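Local coordinates for protein hepatocyte growth factor-regulated tyrosine kinase substrate (Drosophila melanogaster, PDB 1DVP) that drives endosomal membrane invagination and multivesicular body formation, inhibiting tyrosine kinase receptor signalling by promoting degradation of the activated receptors, at residues 165-170 with 189-194; 181-186 with 211-216. One frame throughout, in Å; residues are numbered along the deposited sequence.

Interaction 1 (165-170 with 189-194); sequences HRCRVE and GQCTAK. With ZN (zinc ion), chain B.
Cys167 and Cys191 meet through a shared zinc ion, with Cys167 SG 2.5 Å and Cys191 SG 2.4 Å from the metal. The two sulfurs, Cys167 SG and Cys191 SG, subtend 108° at the zinc, close to tetrahedral, and the sulfurs of Cys164 and Cys188 complete the four-cysteine site. Away from the metal, Cys191 SG lies against two methylenes of the facing segment: Cys167 CB at 3.8 Å and Arg166 CB at 3.9 Å. The chain of Arg166 is extended from CG to NE, its CG anti to the backbone N (chi1 -170°), which lays Arg166 CD alongside Cys191 SG at 4.0 Å and carries the guanidinium beyond it to the start of helix 211-219. Arginine suits this place because its aliphatic stem can cover a sulfur while its charged end continues past it.

Backbone groups help position both cysteines. Val169 N donates a hydrogen bond to Cys167 SG (3.4 Å, N-H...S angle 156°), an N-H...S bond of the kind found in zinc knuckles. Cys191 sits in a type I turn from Gly189 to Thr192, closed by Thr192 N on Gly189 O at 3.1 Å. Thr192 OG1 bonds back to Cys188 O, tying the turn to another ligand. Four thiolates would give the site net negative charge, so the Val169 N-H probably tempers the charge on sulfur, while Arg166 may contribute weakly at longer range, helping to stabilise this zinc centre of the FYVE finger.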
loop_
_atom_site.group_PDB
_atom_site.type_symbol
_atom_site.label_atom_id
_atom_site.label_comp_id
_atom_site.label_asym_id
_atom_site.label_seq_id
_atom_site.Cartn_x
_atom_site.Cartn_y
_atom_site.Cartn_z
ATOM N N HIS A 165 0.367 8.359 -11.125
ATOM C CA HIS A 165 1.667 8.169 -11.776
ATOM C C HIS A 165 1.586 8.022 -13.316
ATOM O O HIS A 165 2.436 8.525 -14.055
ATOM C CB HIS A 165 2.342 6.908 -11.198
ATOM C CG HIS A 165 3.762 6.698 -11.644
ATOM N ND1 HIS A 165 4.785 7.563 -11.305
ATOM C CD2 HIS A 165 4.330 5.712 -12.376
ATOM C CE1 HIS A 165 5.918 7.123 -11.817
ATOM N NE2 HIS A 165 5.669 6.002 -12.474
ATOM N N ARG A 166 0.562 7.327 -13.786
ATOM C CA ARG A 166 0.447 7.107 -15.200
ATOM C C ARG A 166 -0.178 8.237 -16.007
ATOM O O ARG A 166 0.468 8.789 -16.930
ATOM C CB ARG A 166 -0.310 5.774 -15.491
ATOM C CG ARG A 166 -0.272 5.328 -16.992
ATOM C CD ARG A 166 -1.025 4.001 -17.187
ATOM N NE ARG A 166 -0.932 3.358 -18.521
ATOM C CZ ARG A 166 0.138 2.690 -18.989
ATOM N NH1 ARG A 166 1.272 2.567 -18.294
ATOM N NH2 ARG A 166 0.037 2.045 -20.143
ATOM N N CYS A 167 -1.411 8.609 -15.662
ATOM C CA CYS A 167 -2.088 9.621 -16.487
ATOM C C CYS A 167 -1.942 11.044 -15.994
ATOM O O CYS A 167 -2.264 11.975 -16.712
ATOM C CB CYS A 167 -3.560 9.241 -16.620
ATOM S SG CYS A 167 -4.607 9.599 -15.149
ATOM N N ARG A 168 -1.430 11.203 -14.778
ATOM C CA ARG A 168 -1.228 12.482 -14.127
ATOM C C ARG A 168 -2.493 13.176 -13.665
ATOM O O ARG A 168 -2.452 14.342 -13.274
ATOM C CB ARG A 168 -0.412 13.461 -15.010
ATOM C CG ARG A 168 0.825 12.826 -15.685
ATOM C CD ARG A 168 1.759 12.113 -14.674
ATOM N NE ARG A 168 2.472 13.033 -13.816
ATOM C CZ ARG A 168 3.317 12.646 -12.854
ATOM N NH1 ARG A 168 3.532 11.347 -12.659
ATOM N NH2 ARG A 168 3.945 13.537 -12.098
ATOM N N VAL A 169 -3.633 12.503 -13.653
ATOM C CA VAL A 169 -4.830 13.219 -13.182
ATOM C C VAL A 169 -4.617 13.589 -11.676
ATOM O O VAL A 169 -3.995 12.816 -10.914
ATOM C CB VAL A 169 -6.095 12.316 -13.337
ATOM C CG1 VAL A 169 -5.928 11.097 -12.439
ATOM C CG2 VAL A 169 -7.367 13.076 -13.057
ATOM N N GLU A 170 -5.153 14.720 -11.237
ATOM C CA GLU A 170 -4.965 15.126 -9.840
ATOM C C GLU A 170 -5.952 14.405 -8.963
ATOM O O GLU A 170 -7.160 14.399 -9.259
ATOM C CB GLU A 170 -5.140 16.637 -9.658
ATOM C CG GLU A 170 -4.149 17.459 -10.378
ATOM C CD GLU A 170 -4.282 18.956 -10.091
ATOM O OE1 GLU A 170 -5.367 19.466 -9.769
ATOM O OE2 GLU A 170 -3.263 19.662 -10.209
ATOM N N GLY A 189 -8.071 5.057 -10.019
ATOM C CA GLY A 189 -8.759 3.785 -10.166
ATOM C C GLY A 189 -8.813 3.338 -11.640
ATOM O O GLY A 189 -8.645 2.158 -11.902
ATOM N N GLN A 190 -9.003 4.258 -12.596
ATOM C CA GLN A 190 -9.029 3.855 -13.993
ATOM C C GLN A 190 -7.684 3.421 -14.520
ATOM O O GLN A 190 -7.659 2.714 -15.490
ATOM C CB GLN A 190 -9.600 4.948 -14.940
ATOM C CG GLN A 190 -10.899 5.419 -14.452
ATOM C CD GLN A 190 -11.328 6.632 -15.215
ATOM O OE1 GLN A 190 -11.803 6.523 -16.347
ATOM N NE2 GLN A 190 -11.105 7.794 -14.643
ATOM N N CYS A 191 -6.563 3.831 -13.912
ATOM C CA CYS A 191 -5.287 3.289 -14.384
ATOM C C CYS A 191 -4.873 1.989 -13.642
ATOM O O CYS A 191 -3.823 1.454 -13.925
ATOM C CB CYS A 191 -4.151 4.312 -14.240
ATOM S SG CYS A 191 -4.257 5.680 -15.489
ATOM N N THR A 192 -5.689 1.524 -12.697
ATOM C CA THR A 192 -5.428 0.297 -11.914
ATOM C C THR A 192 -6.730 -0.492 -11.777
ATOM O O THR A 192 -7.077 -0.963 -10.695
ATOM C CB THR A 192 -4.875 0.639 -10.451
ATOM O OG1 THR A 192 -5.655 1.693 -9.850
ATOM C CG2 THR A 192 -3.475 1.077 -10.549
ATOM N N ALA A 193 -7.461 -0.621 -12.883
ATOM C CA ALA A 193 -8.748 -1.332 -12.844
ATOM C C ALA A 193 -8.589 -2.854 -13.128
ATOM O O ALA A 193 -9.553 -3.630 -13.048
ATOM C CB ALA A 193 -9.770 -0.640 -13.861
ATOM N N LYS A 194 -7.384 -3.281 -13.458
ATOM C CA LYS A 194 -7.123 -4.696 -13.722
ATOM C C LYS A 194 -6.349 -5.293 -12.539
ATOM O O LYS A 194 -5.758 -4.594 -11.710
ATOM C CB LYS A 194 -6.297 -4.903 -14.994
ATOM C CG LYS A 194 -6.940 -4.373 -16.323
ATOM C CD LYS A 194 -5.990 -4.656 -17.489
ATOM C CE LYS A 194 -6.207 -3.737 -18.727
ATOM N NZ LYS A 194 -4.923 -2.988 -18.964
HETATM ZN ZN ZN B . -4.603 7.441 -13.918
#

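Interaction 2 (181-186 with 211-216); sequences RNCGQV and DGCFAA. With ZN (zinc ion), chain C.
Cys213, in the first turn of helix 211-219, has its side chain directed from the backbone at the 181-186 loop, and its SG shares a zinc ion with Cys183. Both sulfurs, Cys183 SG and Cys213 SG, lie 2.4 Å from the metal and subtend 105° at the zinc; Cys180 and Cys210 provide the other two ligands. Cys183 carries SG between its backbone N and carbonyl carbon (chi1 63°), whereas the SG of Cys213 is anti to its own carbonyl carbon (chi1 -75°). With both sulfurs on one metal, Cys183 CB comes to 3.7 Å from Cys213 SG.

Asn182 approaches the helical cysteine on another flank. Its side chain leaves with CG anti to the backbone N, and Asn182 CB lies 3.7 Å from Cys213 SG and 3.8 Å from Cys213 CB. A short residue suits this gap between loop and helix; its backbone O accepts a hydrogen bond from Tyr201 OH. Beyond Cys183 the loop turns through Gly184, whose positive phi suits a residue without a side chain.

On the helix, Ala215 N bonds to Asp211 O at 3.0 Å, so Cys213 is held within a regular turn. Cysteine, small and with a thiol that loses its proton readily when bound to zinc, fits where a helix must come close to a loop. A helix N-terminus near the metal would probably help to stabilise the thiolates, and zinc coordination fastens the C-terminal helix to the loop of the FYVE finger.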
loop_
_atom_site.group_PDB
_atom_site.type_symbol
_atom_site.label_atom_id
_atom_site.label_comp_id
_atom_site.label_asym_id
_atom_site.label_seq_id
_atom_site.Cartn_x
_atom_site.Cartn_y
_atom_site.Cartn_z
ATOM N N ARG A 181 0.184 -3.081 -6.667
ATOM C CA ARG A 181 0.959 -4.015 -5.843
ATOM C C ARG A 181 2.248 -4.508 -6.513
ATOM O O ARG A 181 3.071 -5.093 -5.837
ATOM C CB ARG A 181 0.086 -5.207 -5.476
ATOM C CG ARG A 181 -0.789 -4.959 -4.348
ATOM C CD ARG A 181 -1.843 -3.930 -4.604
ATOM N NE ARG A 181 -2.820 -3.986 -3.514
ATOM C CZ ARG A 181 -3.733 -3.069 -3.228
ATOM N NH1 ARG A 181 -3.869 -1.934 -3.922
ATOM N NH2 ARG A 181 -4.541 -3.305 -2.192
ATOM N N ASN A 182 2.437 -4.309 -7.826
ATOM C CA ASN A 182 3.673 -4.715 -8.474
ATOM C C ASN A 182 4.773 -3.651 -8.412
ATOM O O ASN A 182 5.942 -3.996 -8.157
ATOM C CB ASN A 182 3.469 -5.064 -9.971
ATOM C CG ASN A 182 4.688 -5.766 -10.581
ATOM O OD1 ASN A 182 5.222 -5.341 -11.621
ATOM N ND2 ASN A 182 5.150 -6.837 -9.925
ATOM N N CYS A 183 4.451 -2.368 -8.630
ATOM C CA CYS A 183 5.538 -1.356 -8.609
ATOM C C CYS A 183 5.463 -0.418 -7.414
ATOM O O CYS A 183 6.356 0.373 -7.194
ATOM C CB CYS A 183 5.560 -0.524 -9.906
ATOM S SG CYS A 183 4.067 0.494 -10.257
ATOM N N GLY A 184 4.364 -0.486 -6.661
ATOM C CA GLY A 184 4.246 0.374 -5.478
ATOM C C GLY A 184 3.857 1.835 -5.720
ATOM O O GLY A 184 3.719 2.586 -4.768
ATOM N N GLN A 185 3.706 2.265 -6.981
ATOM C CA GLN A 185 3.293 3.669 -7.235
ATOM C C GLN A 185 1.800 3.846 -6.962
ATOM O O GLN A 185 1.082 2.826 -6.854
ATOM C CB GLN A 185 3.561 4.064 -8.700
ATOM C CG GLN A 185 4.995 4.568 -8.861
ATOM C CD GLN A 185 5.158 5.930 -8.190
ATOM O OE1 GLN A 185 4.168 6.614 -7.740
ATOM N NE2 GLN A 185 6.367 6.356 -8.130
ATOM N N VAL A 186 1.350 5.118 -6.904
ATOM C CA VAL A 186 -0.068 5.456 -6.657
ATOM C C VAL A 186 -0.582 5.863 -8.024
ATOM O O VAL A 186 0.169 6.475 -8.790
ATOM C CB VAL A 186 -0.316 6.653 -5.666
ATOM C CG1 VAL A 186 -0.062 6.190 -4.205
ATOM C CG2 VAL A 186 0.601 7.793 -5.997
ATOM N N ASP A 211 -1.624 -0.311 -15.317
ATOM C CA ASP A 211 -1.589 -0.709 -16.714
ATOM C C ASP A 211 -0.197 -1.046 -17.186
ATOM O O ASP A 211 -0.019 -2.045 -17.800
ATOM C CB ASP A 211 -2.245 0.387 -17.577
ATOM C CG ASP A 211 -3.742 0.379 -17.409
ATOM O OD1 ASP A 211 -4.236 -0.658 -16.981
ATOM O OD2 ASP A 211 -4.436 1.358 -17.693
ATOM N N GLY A 212 0.787 -0.218 -16.882
ATOM C CA GLY A 212 2.153 -0.525 -17.286
ATOM C C GLY A 212 2.631 -1.887 -16.783
ATOM O O GLY A 212 3.242 -2.653 -17.539
ATOM N N CYS A 213 2.379 -2.177 -15.495
ATOM C CA CYS A 213 2.770 -3.469 -14.869
ATOM C C CYS A 213 1.961 -4.629 -15.443
ATOM O O CYS A 213 2.500 -5.677 -15.710
ATOM C CB CYS A 213 2.593 -3.413 -13.322
ATOM S SG CYS A 213 3.924 -2.433 -12.585
ATOM N N PHE A 214 0.664 -4.454 -15.625
ATOM C CA PHE A 214 -0.154 -5.515 -16.198
ATOM C C PHE A 214 0.378 -5.894 -17.593
ATOM O O PHE A 214 0.341 -7.074 -17.990
ATOM C CB PHE A 214 -1.579 -5.045 -16.360
ATOM C CG PHE A 214 -2.480 -6.078 -16.932
ATOM C CD1 PHE A 214 -3.105 -6.984 -16.107
ATOM C CD2 PHE A 214 -2.713 -6.133 -18.315
ATOM C CE1 PHE A 214 -3.954 -7.931 -16.630
ATOM C CE2 PHE A 214 -3.567 -7.085 -18.856
ATOM C CZ PHE A 214 -4.189 -7.982 -18.016
ATOM N N ALA A 215 0.905 -4.905 -18.317
ATOM C CA ALA A 215 1.424 -5.179 -19.661
ATOM C C ALA A 215 2.755 -5.911 -19.563
ATOM O O ALA A 215 2.983 -6.890 -20.298
ATOM C CB ALA A 215 1.590 -3.875 -20.459
ATOM N N ALA A 216 3.616 -5.440 -18.656
ATOM C CA ALA A 216 4.958 -6.001 -18.453
ATOM C C ALA A 216 4.922 -7.413 -17.916
ATOM O O ALA A 216 5.757 -8.241 -18.305
ATOM C CB ALA A 216 5.816 -5.077 -17.510
HETATM ZN ZN ZN C . 2.557 -0.902 -11.404
#

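In the fold
The four segments alternate along the chain, 165-170, 181-186, 189-194 and 211-216, so interaction 1 joins the first to the third and interaction 2 the second to the fourth. This interleaving is the cross-brace of FYVE and RING fingers. The centres of the two interactions lie about 10 Å apart, and links between them include a probable hydrogen bond from His165 N to Val186 O (3.0 Å), a backbone hydrogen bond between Cys191 and Asp211, and a salt bridge between Lys194 NZ and Asp211 OD1 (3.1 Å). With few strands and one short helix, the finger probably owes its shape largely to its two zinc ions. Such fingers typically bind phosphatidylinositol 3-phosphate on endosomes, consistent with this protein's phosphatidylinositol binding.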